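Local atomic coordinates of oxidoreductase, short chain dehydrogenase/reductase family protein (Bifidobacterium adolescentis L2-32, PDB entry 6OW4), a protein that acts as an NADH-dependent 20beta-hydroxysteroid dehydrogenase of the short-chain dehydrogenase/reductase family, interconverting 20-keto and 20beta-hydroxy steroids. Residues F45-A50 and Y157-I162; A66-V71 and V122-L127; T113-Q118 and H164-E169. All blocks are in the same frame, centred on the assembly; numbering follows the deposited sequence.

Interaction 1 (F45-A50 and Y157-I162). With NAD (nicotinamide-adenine-dinucleotide), chain N.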
loop_
_atom_site.group_PDB
_atom_site.type_symbol
_atom_site.label_atom_id
_atom_site.label_comp_id
_atom_site.label_asym_id
_atom_site.label_seq_id
_atom_site.Cartn_x
_atom_site.Cartn_y
_atom_site.Cartn_z
ATOM N N PHE F 45 -10.900 6.511 -27.355
ATOM C CA PHE F 45 -11.090 5.098 -27.768
ATOM C C PHE F 45 -11.104 4.185 -26.539
ATOM O O PHE F 45 -10.595 4.570 -25.469
ATOM C CB PHE F 45 -10.023 4.692 -28.788
ATOM C CG PHE F 45 -8.614 4.601 -28.258
ATOM C CD1 PHE F 45 -7.767 5.699 -28.292
ATOM C CD2 PHE F 45 -8.126 3.407 -27.751
ATOM C CE1 PHE F 45 -6.468 5.606 -27.816
ATOM C CE2 PHE F 45 -6.827 3.316 -27.277
ATOM C CZ PHE F 45 -6.000 4.415 -27.310
ATOM N N VAL F 46 -11.696 3.002 -26.715
ATOM C CA VAL F 46 -11.835 1.936 -25.681
ATOM C C VAL F 46 -11.345 0.623 -26.299
ATOM O O VAL F 46 -11.885 0.239 -27.353
ATOM C CB VAL F 46 -13.293 1.815 -25.196
ATOM C CG1 VAL F 46 -13.464 0.663 -24.218
ATOM C CG2 VAL F 46 -13.802 3.118 -24.594
ATOM N N THR F 47 -10.360 -0.025 -25.671
ATOM C CA THR F 47 -9.792 -1.327 -26.113
ATOM C C THR F 47 -10.560 -2.445 -25.404
ATOM O O THR F 47 -11.129 -2.170 -24.333
ATOM C CB THR F 47 -8.282 -1.405 -25.857
ATOM O OG1 THR F 47 -8.065 -1.656 -24.469
ATOM C CG2 THR F 47 -7.552 -0.147 -26.276
ATOM N N GLY F 48 -10.581 -3.644 -25.990
ATOM C CA GLY F 48 -11.414 -4.770 -25.528
ATOM C C GLY F 48 -12.886 -4.390 -25.505
ATOM O O GLY F 48 -13.598 -4.856 -24.593
ATOM N N ALA F 49 -13.326 -3.588 -26.482
ATOM C CA ALA F 49 -14.654 -2.928 -26.529
ATOM C C ALA F 49 -15.728 -3.877 -27.080
ATOM O O ALA F 49 -16.870 -3.412 -27.269
ATOM C CB ALA F 49 -14.571 -1.663 -27.348
ATOM N N ALA F 50 -15.386 -5.144 -27.341
ATOM C CA ALA F 50 -16.345 -6.228 -27.660
ATOM C C ALA F 50 -16.827 -6.874 -26.356
ATOM O O ALA F 50 -18.005 -7.272 -26.298
ATOM C CB ALA F 50 -15.713 -7.242 -28.583
ATOM N N TYR F 157 0.779 -1.176 -22.831
ATOM C CA TYR F 157 1.878 -0.183 -22.970
ATOM C C TYR F 157 1.782 0.509 -24.334
ATOM O O TYR F 157 1.710 1.749 -24.370
ATOM C CB TYR F 157 3.247 -0.846 -22.789
ATOM C CG TYR F 157 4.354 -0.220 -23.602
ATOM C CD1 TYR F 157 4.885 1.014 -23.260
ATOM C CD2 TYR F 157 4.858 -0.856 -24.725
ATOM C CE1 TYR F 157 5.893 1.598 -24.010
ATOM C CE2 TYR F 157 5.865 -0.286 -25.485
ATOM C CZ TYR F 157 6.387 0.944 -25.125
ATOM O OH TYR F 157 7.379 1.504 -25.878
ATOM N N ARG F 158 1.790 -0.280 -25.412
ATOM C CA ARG F 158 1.729 0.195 -26.824
ATOM C C ARG F 158 0.486 1.062 -27.033
ATOM O O ARG F 158 0.626 2.182 -27.560
ATOM C CB ARG F 158 1.696 -0.989 -27.796
ATOM C CG ARG F 158 3.049 -1.317 -28.402
ATOM C CD ARG F 158 2.943 -2.376 -29.479
ATOM N NE ARG F 158 2.714 -3.700 -28.919
ATOM C CZ ARG F 158 3.645 -4.465 -28.353
ATOM N NH1 ARG F 158 4.898 -4.050 -28.254
ATOM N NH2 ARG F 158 3.314 -5.654 -27.881
ATOM N N THR F 159 -0.681 0.543 -26.645
ATOM C CA THR F 159 -2.003 1.198 -26.810
ATOM C C THR F 159 -2.047 2.468 -25.950
ATOM O O THR F 159 -2.594 3.482 -26.425
ATOM C CB THR F 159 -3.146 0.237 -26.458
ATOM O OG1 THR F 159 -2.782 -1.094 -26.821
ATOM C CG2 THR F 159 -4.433 0.603 -27.161
ATOM N N GLY F 160 -1.501 2.402 -24.732
ATOM C CA GLY F 160 -1.339 3.560 -23.834
ATOM C C GLY F 160 -0.414 4.606 -24.433
ATOM O O GLY F 160 -0.710 5.803 -24.282
ATOM N N ARG F 161 0.656 4.172 -25.105
ATOM C CA ARG F 161 1.716 5.061 -25.657
ATOM C C ARG F 161 1.135 5.927 -26.782
ATOM O O ARG F 161 1.343 7.157 -26.743
ATOM C CB ARG F 161 2.917 4.249 -26.154
ATOM C CG ARG F 161 4.170 5.082 -26.384
ATOM C CD ARG F 161 5.241 4.350 -27.172
ATOM N NE ARG F 161 4.729 3.869 -28.451
ATOM C CZ ARG F 161 4.781 2.610 -28.890
ATOM N NH1 ARG F 161 5.355 1.659 -28.170
ATOM N NH2 ARG F 161 4.267 2.308 -30.068
ATOM N N ILE F 162 0.431 5.315 -27.740
ATOM C CA ILE F 162 -0.141 6.025 -28.925
ATOM C C ILE F 162 -1.179 7.049 -28.447
ATOM O O ILE F 162 -1.319 8.091 -29.110
ATOM C CB ILE F 162 -0.718 5.048 -29.974
ATOM C CG1 ILE F 162 -1.900 4.229 -29.445
ATOM C CG2 ILE F 162 0.380 4.154 -30.530
ATOM C CD1 ILE F 162 -2.760 3.631 -30.534
HETATM P PA NAD N . -13.465 -10.024 -21.906
HETATM O O1A NAD N . -12.593 -11.217 -22.126
HETATM O O2A NAD N . -14.715 -10.122 -22.791
HETATM O O5B NAD N . -12.701 -8.673 -22.255
HETATM C C5B NAD N . -11.365 -8.698 -22.757
HETATM C C4B NAD N . -11.385 -8.088 -24.188
HETATM O O4B NAD N . -9.902 -7.773 -24.577
HETATM C C3B NAD N . -11.848 -8.890 -25.054
HETATM O O3B NAD N . -12.908 -8.271 -25.868
HETATM C C2B NAD N . -10.580 -9.307 -26.046
HETATM O O2B NAD N . -11.057 -9.525 -27.406
HETATM C C1B NAD N . -9.761 -8.334 -25.997
HETATM N N9A NAD N . -8.368 -8.842 -26.215
HETATM C C8A NAD N . -7.554 -9.783 -25.682
HETATM N N7A NAD N . -6.378 -9.755 -26.360
HETATM C C5A NAD N . -6.469 -8.800 -27.308
HETATM C C6A NAD N . -5.549 -8.365 -28.271
HETATM N N6A NAD N . -4.217 -8.714 -28.643
HETATM N N1A NAD N . -5.886 -7.369 -29.124
HETATM C C2A NAD N . -7.127 -6.784 -29.051
HETATM N N3A NAD N . -8.041 -7.214 -28.096
HETATM C C4A NAD N . -7.701 -8.225 -27.229
HETATM O O3 NAD N . -13.913 -9.984 -20.322
HETATM P PN NAD N . -13.919 -8.644 -19.427
HETATM O O1N NAD N . -14.478 -8.982 -18.074
HETATM O O2N NAD N . -14.795 -7.588 -20.104
HETATM O O5D NAD N . -12.420 -8.129 -19.246
HETATM C C5D NAD N . -12.039 -6.821 -19.646
HETATM C C4D NAD N . -10.781 -6.387 -18.849
HETATM O O4D NAD N . -11.066 -6.326 -17.577
HETATM C C3D NAD N . -9.666 -7.406 -18.994
HETATM O O3D NAD N . -8.474 -6.765 -19.200
HETATM C C2D NAD N . -9.658 -8.163 -17.632
HETATM O O2D NAD N . -8.283 -8.688 -17.403
HETATM C C1D NAD N . -10.011 -7.262 -16.780
HETATM N N1N NAD N . -10.662 -7.777 -15.571
HETATM C C2N NAD N . -11.926 -8.348 -15.632
HETATM C C3N NAD N . -12.541 -8.834 -14.468
HETATM C C7N NAD N . -13.946 -9.482 -14.520
HETATM O O7N NAD N . -14.246 -10.337 -13.707
HETATM N N7N NAD N . -14.899 -9.093 -15.501
HETATM C C4N NAD N . -11.887 -8.738 -13.254
HETATM C C5N NAD N . -10.627 -8.164 -13.187
HETATM C C6N NAD N . -10.023 -7.677 -14.353
#
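Thr159, on helix 142-170, points its methyl group into the angle between Phe45 and Thr47, two residues whose side chains project from strand 42-47 on the same face. Thr47 and Thr159 reach toward each other tip to tip, with Thr47 CG2 3.3 Å from Thr159 CG2, tighter than usual for two methyls. The Phe45 ring crosses Thr159 obliquely and offers its edge, Phe45 CE2 lying 3.6 Å from Thr159 CG2. Farther round that edge, near the ring plane, Phe45 CZ meets the carbonyl oxygen Thr159 O at 3.6 Å. Threonine suits both places, its two branches doing different work. Thr47 CG2 stands anti to the carbonyl carbon (OG1 chi1 77°), which sends the methyl across and leaves OG1 for Ala129 N, next to the cofactor-binding Asn128; Thr159 OG1 bonds to Gly155 O, one turn back in its helix. Gly48 turns the chain with a positive phi of 57° and brings its CA to 3.5 Å from NAD O4B, where a CB would collide with the ribose. Thr47 and Gly48 open the TGxxxGxG motif of classical short-chain dehydrogenases. The contact is therefore mainly apolar, carried by two methyls and a ring edge, with both hydroxyls spent on the backbone.

Interaction 2 (A66-V71 and V122-L127)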
loop_
_atom_site.group_PDB
_atom_site.type_symbol
_atom_site.label_atom_id
_atom_site.label_comp_id
_atom_site.label_asym_id
_atom_site.label_seq_id
_atom_site.Cartn_x
_atom_site.Cartn_y
_atom_site.Cartn_z
ATOM N N ALA F 66 -19.513 11.757 -25.859
ATOM C CA ALA F 66 -18.122 11.615 -26.350
ATOM C C ALA F 66 -18.085 10.728 -27.600
ATOM O O ALA F 66 -18.823 9.726 -27.639
ATOM C CB ALA F 66 -17.247 11.036 -25.265
ATOM N N ASP F 67 -17.242 11.087 -28.573
ATOM C CA ASP F 67 -16.902 10.226 -29.738
ATOM C C ASP F 67 -16.004 9.091 -29.237
ATOM O O ASP F 67 -14.966 9.396 -28.615
ATOM C CB ASP F 67 -16.233 11.032 -30.855
ATOM C CG ASP F 67 -17.081 12.175 -31.390
ATOM O OD1 ASP F 67 -18.313 12.136 -31.195
ATOM O OD2 ASP F 67 -16.501 13.097 -31.999
ATOM N N VAL F 68 -16.397 7.836 -29.482
ATOM C CA VAL F 68 -15.703 6.620 -28.960
ATOM C C VAL F 68 -15.383 5.682 -30.130
ATOM O O VAL F 68 -16.327 5.228 -30.804
ATOM C CB VAL F 68 -16.542 5.904 -27.882
ATOM C CG1 VAL F 68 -15.700 4.917 -27.087
ATOM C CG2 VAL F 68 -17.232 6.885 -26.947
ATOM N N ALA F 69 -14.096 5.406 -30.357
ATOM C CA ALA F 69 -13.610 4.338 -31.259
ATOM C C ALA F 69 -13.603 3.019 -30.482
ATOM O O ALA F 69 -12.900 2.948 -29.458
ATOM C CB ALA F 69 -12.240 4.680 -31.788
ATOM N N LEU F 70 -14.381 2.032 -30.935
ATOM C CA LEU F 70 -14.492 0.689 -30.303
ATOM C C LEU F 70 -13.392 -0.210 -30.879
ATOM O O LEU F 70 -13.502 -0.602 -32.056
ATOM C CB LEU F 70 -15.888 0.112 -30.561
ATOM C CG LEU F 70 -17.064 1.016 -30.189
ATOM C CD1 LEU F 70 -18.386 0.299 -30.414
ATOM C CD2 LEU F 70 -16.960 1.497 -28.749
ATOM N N VAL F 71 -12.367 -0.502 -30.073
ATOM C CA VAL F 71 -11.138 -1.234 -30.496
ATOM C C VAL F 71 -11.167 -2.645 -29.897
ATOM O O VAL F 71 -11.354 -2.767 -28.671
ATOM C CB VAL F 71 -9.866 -0.464 -30.087
ATOM C CG1 VAL F 71 -8.599 -1.193 -30.511
ATOM C CG2 VAL F 71 -9.874 0.959 -30.627
ATOM N N VAL F 122 -7.634 12.378 -29.632
ATOM C CA VAL F 122 -7.824 11.492 -28.444
ATOM C C VAL F 122 -7.688 12.350 -27.180
ATOM O O VAL F 122 -6.554 12.764 -26.868
ATOM C CB VAL F 122 -6.827 10.316 -28.467
ATOM C CG1 VAL F 122 -6.801 9.547 -27.154
ATOM C CG2 VAL F 122 -7.109 9.370 -29.625
ATOM N N ASP F 123 -8.814 12.621 -26.510
ATOM C CA ASP F 123 -8.900 13.326 -25.201
ATOM C C ASP F 123 -8.806 12.300 -24.066
ATOM O O ASP F 123 -8.293 12.658 -22.994
ATOM C CB ASP F 123 -10.202 14.119 -25.068
ATOM C CG ASP F 123 -10.353 15.244 -26.077
ATOM O OD1 ASP F 123 -9.645 16.261 -25.934
ATOM O OD2 ASP F 123 -11.177 15.093 -27.000
ATOM N N PHE F 124 -9.309 11.082 -24.285
ATOM C CA PHE F 124 -9.291 9.974 -23.296
ATOM C C PHE F 124 -8.988 8.647 -23.999
ATOM O O PHE F 124 -9.231 8.530 -25.213
ATOM C CB PHE F 124 -10.628 9.893 -22.559
ATOM C CG PHE F 124 -11.796 9.535 -23.443
ATOM C CD1 PHE F 124 -12.149 8.210 -23.652
ATOM C CD2 PHE F 124 -12.531 10.522 -24.080
ATOM C CE1 PHE F 124 -13.217 7.883 -24.473
ATOM C CE2 PHE F 124 -13.601 10.193 -24.898
ATOM C CZ PHE F 124 -13.943 8.875 -25.093
ATOM N N ALA F 125 -8.483 7.675 -23.239
ATOM C CA ALA F 125 -8.223 6.290 -23.688
ATOM C C ALA F 125 -8.518 5.332 -22.532
ATOM O O ALA F 125 -7.930 5.513 -21.450
ATOM C CB ALA F 125 -6.800 6.160 -24.173
ATOM N N PHE F 126 -9.422 4.376 -22.751
ATOM C CA PHE F 126 -9.721 3.268 -21.809
ATOM C C PHE F 126 -9.023 2.005 -22.321
ATOM O O PHE F 126 -9.566 1.318 -23.208
ATOM C CB PHE F 126 -11.231 3.089 -21.629
ATOM C CG PHE F 126 -11.623 2.041 -20.618
ATOM C CD1 PHE F 126 -10.877 1.842 -19.464
ATOM C CD2 PHE F 126 -12.753 1.261 -20.809
ATOM C CE1 PHE F 126 -11.244 0.880 -18.537
ATOM C CE2 PHE F 126 -13.121 0.301 -19.879
ATOM C CZ PHE F 126 -12.365 0.111 -18.747
ATOM N N LEU F 127 -7.841 1.725 -21.769
ATOM C CA LEU F 127 -6.924 0.646 -22.218
ATOM C C LEU F 127 -7.280 -0.628 -21.442
ATOM O O LEU F 127 -6.566 -0.975 -20.481
ATOM C CB LEU F 127 -5.486 1.120 -21.990
ATOM C CG LEU F 127 -5.197 2.518 -22.540
ATOM C CD1 LEU F 127 -4.074 3.192 -21.775
ATOM C CD2 LEU F 127 -4.886 2.465 -24.025
#
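The carbonyl oxygen of Asp67 has the ring of Phe124 leaning against it, Phe124 CZ standing 3.7 Å from Asp67 O and Phe124 CE2 4.0 Å from the same atom. The ring comes to this oxygen obliquely. It is a packing contact; the backbone of Asp67 is hydrogen-bonded to Arg42 and Gly44 of the strand between. The same end of the ring also meets alkyl groups: Phe124 CE2 lies 3.8 Å from Ala66 CB, while Val68 CG2 comes to the ring edge, near its plane, 4.3 Å from Phe124 CZ. The ring gets there because Phe124 CG sits between its own backbone N and carbonyl carbon (chi1 65°), and from there it bridges toward a strand that is not its direct neighbour. The axes of strands 66-71 and 124-127 are 9.1 Å apart at closest approach and run at 31° to each other, as expected of second neighbours in a twisted parallel sheet. A long, flat side chain can span this distance, and a small methyl at Ala66 leaves room for it on the other side; Val68, branched at CB, suits an extended strand. With an alanine here in place of Phe124, Ala66 and Val68 would probably lose the ring they share, leaving a gap beside Leu61 and Met39. In the Rossmann-type sheet, strand 42-47 runs between these two strands. Helix 52-63 packs on this face, Leu61 against Phe124 and Ala58 against Val68, and Met39 adjoins both Ala66 and Phe124. On the other face Ala125 and Leu127, with Val122 just before the strand, pack on helix 142-170.

Interaction 3 (T113-Q118 and H164-E169)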
loop_
_atom_site.group_PDB
_atom_site.type_symbol
_atom_site.label_atom_id
_atom_site.label_comp_id
_atom_site.label_asym_id
_atom_site.label_seq_id
_atom_site.Cartn_x
_atom_site.Cartn_y
_atom_site.Cartn_z
ATOM N N THR F 113 -2.907 6.077 -36.637
ATOM C CA THR F 113 -3.208 6.830 -37.884
ATOM C C THR F 113 -4.723 7.026 -38.017
ATOM O O THR F 113 -5.141 8.169 -38.290
ATOM C CB THR F 113 -2.619 6.122 -39.111
ATOM O OG1 THR F 113 -1.204 6.084 -38.927
ATOM C CG2 THR F 113 -2.950 6.803 -40.421
ATOM N N GLN F 114 -5.506 5.959 -37.824
ATOM C CA GLN F 114 -6.973 5.947 -38.083
ATOM C C GLN F 114 -7.716 6.685 -36.962
ATOM O O GLN F 114 -8.718 7.360 -37.276
ATOM C CB GLN F 114 -7.476 4.513 -38.257
ATOM C CG GLN F 114 -7.021 3.873 -39.562
ATOM C CD GLN F 114 -7.207 4.807 -40.733
ATOM O OE1 GLN F 114 -8.312 5.267 -41.011
ATOM N NE2 GLN F 114 -6.115 5.111 -41.416
ATOM N N LEU F 115 -7.251 6.563 -35.714
ATOM C CA LEU F 115 -7.802 7.310 -34.551
ATOM C C LEU F 115 -7.758 8.813 -34.852
ATOM O O LEU F 115 -8.792 9.476 -34.668
ATOM C CB LEU F 115 -6.999 6.974 -33.290
ATOM C CG LEU F 115 -7.351 5.650 -32.614
ATOM C CD1 LEU F 115 -6.336 5.306 -31.536
ATOM C CD2 LEU F 115 -8.756 5.687 -32.029
ATOM N N VAL F 116 -6.612 9.318 -35.319
ATOM C CA VAL F 116 -6.393 10.765 -35.629
ATOM C C VAL F 116 -7.279 11.162 -36.819
ATOM O O VAL F 116 -7.945 12.212 -36.727
ATOM C CB VAL F 116 -4.905 11.066 -35.902
ATOM C CG1 VAL F 116 -4.688 12.495 -36.379
ATOM C CG2 VAL F 116 -4.038 10.785 -34.683
ATOM N N GLU F 117 -7.291 10.353 -37.885
ATOM C CA GLU F 117 -7.949 10.679 -39.182
ATOM C C GLU F 117 -9.473 10.549 -39.063
ATOM O O GLU F 117 -10.170 11.535 -39.372
ATOM C CB GLU F 117 -7.425 9.778 -40.303
ATOM C CG GLU F 117 -6.069 10.201 -40.836
ATOM C CD GLU F 117 -5.588 9.408 -42.040
ATOM O OE1 GLU F 117 -6.180 8.346 -42.328
ATOM O OE2 GLU F 117 -4.621 9.855 -42.690
ATOM N N GLN F 118 -9.969 9.376 -38.655
ATOM C CA GLN F 118 -11.420 9.038 -38.666
ATOM C C GLN F 118 -12.145 9.774 -37.532
ATOM O O GLN F 118 -13.291 10.209 -37.762
ATOM C CB GLN F 118 -11.631 7.525 -38.568
ATOM C CG GLN F 118 -11.105 6.759 -39.777
ATOM C CD GLN F 118 -11.519 5.307 -39.804
ATOM O OE1 GLN F 118 -12.440 4.884 -39.108
ATOM N NE2 GLN F 118 -10.840 4.524 -40.628
ATOM N N HIS F 164 -1.226 8.932 -25.454
ATOM C CA HIS F 164 -0.547 10.139 -24.905
ATOM C C HIS F 164 0.410 10.729 -25.950
ATOM O O HIS F 164 0.768 11.914 -25.806
ATOM C CB HIS F 164 0.112 9.842 -23.546
ATOM C CG HIS F 164 1.311 8.957 -23.587
ATOM N ND1 HIS F 164 2.506 9.352 -24.154
ATOM C CD2 HIS F 164 1.522 7.720 -23.087
ATOM C CE1 HIS F 164 3.393 8.387 -24.025
ATOM N NE2 HIS F 164 2.814 7.374 -23.373
ATOM N N GLU F 165 0.794 9.947 -26.966
ATOM C CA GLU F 165 1.554 10.436 -28.150
ATOM C C GLU F 165 0.683 11.429 -28.930
ATOM O O GLU F 165 1.164 12.546 -29.201
ATOM C CB GLU F 165 1.996 9.274 -29.045
ATOM C CG GLU F 165 3.339 8.681 -28.652
ATOM C CD GLU F 165 3.752 7.438 -29.425
ATOM O OE1 GLU F 165 2.978 6.994 -30.295
ATOM O OE2 GLU F 165 4.852 6.916 -29.154
ATOM N N ILE F 166 -0.548 11.031 -29.268
ATOM C CA ILE F 166 -1.541 11.858 -30.019
ATOM C C ILE F 166 -1.785 13.164 -29.252
ATOM O O ILE F 166 -1.766 14.234 -29.890
ATOM C CB ILE F 166 -2.853 11.076 -30.251
ATOM C CG1 ILE F 166 -2.665 9.950 -31.271
ATOM C CG2 ILE F 166 -3.983 12.012 -30.660
ATOM C CD1 ILE F 166 -3.705 8.852 -31.183
ATOM N N MET F 167 -2.006 13.063 -27.936
ATOM C CA MET F 167 -2.369 14.195 -27.042
ATOM C C MET F 167 -1.300 15.288 -27.125
ATOM O O MET F 167 -1.664 16.451 -27.385
ATOM C CB MET F 167 -2.502 13.721 -25.593
ATOM C CG MET F 167 -3.757 12.910 -25.344
ATOM S SD MET F 167 -3.728 12.068 -23.746
ATOM C CE MET F 167 -5.230 11.098 -23.854
ATOM N N ARG F 168 -0.034 14.922 -26.906
ATOM C CA ARG F 168 1.119 15.862 -26.920
ATOM C C ARG F 168 1.321 16.403 -28.340
ATOM O O ARG F 168 1.521 17.626 -28.480
ATOM C CB ARG F 168 2.376 15.161 -26.399
ATOM C CG ARG F 168 2.309 14.805 -24.921
ATOM C CD ARG F 168 3.573 14.112 -24.463
ATOM N NE ARG F 168 3.679 12.768 -25.010
ATOM C CZ ARG F 168 4.788 12.034 -25.015
ATOM N NH1 ARG F 168 5.913 12.512 -24.506
ATOM N NH2 ARG F 168 4.769 10.820 -25.538
ATOM N N GLU F 169 1.248 15.526 -29.347
ATOM C CA GLU F 169 1.392 15.876 -30.787
ATOM C C GLU F 169 0.294 16.865 -31.196
ATOM O O GLU F 169 0.578 17.728 -32.050
ATOM C CB GLU F 169 1.350 14.617 -31.655
ATOM C CG GLU F 169 2.647 13.826 -31.626
ATOM C CD GLU F 169 2.559 12.421 -32.195
ATOM O OE1 GLU F 169 1.555 12.119 -32.870
ATOM O OE2 GLU F 169 3.493 11.629 -31.959
#
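Val116 and Ile166 mark the closest approach of the two helical segments, their CA atoms 7.5 Å apart. Segment 113-118 belongs to helix 105-119 and widens to a pi-type turn at 115-118, whereas segment 164-169 is a length of the long helix 142-170. The two side chains slide past each other in opposite directions, laying Val116 CG2 alongside the CG1-CD1 arm of Ile166. That methyl is 3.8 Å from Ile166 CG1 and 4.0 Å from Ile166 CD1. Val116 holds CG1 anti to the backbone N (chi1 173°), which leaves CG2 beside that nitrogen as the branch that touches. Ile166 CD1 reaches on to Leu115, 4.3 Å from Leu115 CB, and the same isoleucine also packs on Val122, which leads into strand 124-127. Branched aliphatic residues suit this place, since their bulk fills the interval between two helices packed on one face of the sheet. Farther out, Glu169 and Lys112 form a salt bridge between the same two helices. On the far side of helix 142-170, Arg168 NE bonds to His164 O at 3.1 Å, approaching from above the carbonyl plane, and its guanidinium also pairs with Asp139 of the second subunit. Chemically the contact separates its roles: branched apolar side chains meet between the helices, the salt bridge joins the two, and Arg168 ties helix 142-170 to the second subunit.

From the N terminus the chain lays down 45-50 and then 66-71 as adjacent strands of the parallel sheet, followed by helix segment 113-118. Interaction 2 is closed first, when 122-127 enters the sheet on the other flank of strand 42-47. Helix 142-170 then closes interaction 1 with 157-162, so that the loop of interaction 2 falls wholly within that of interaction 1. Two turns later 164-169 completes interaction 3, which crosses both. Leu115 is a common neighbour, its side chain touching Phe45, Ala69 and Ile162. Together the contacts tie three adjacent strands to two helices covering one face, and interaction 2 reaches the opposite face.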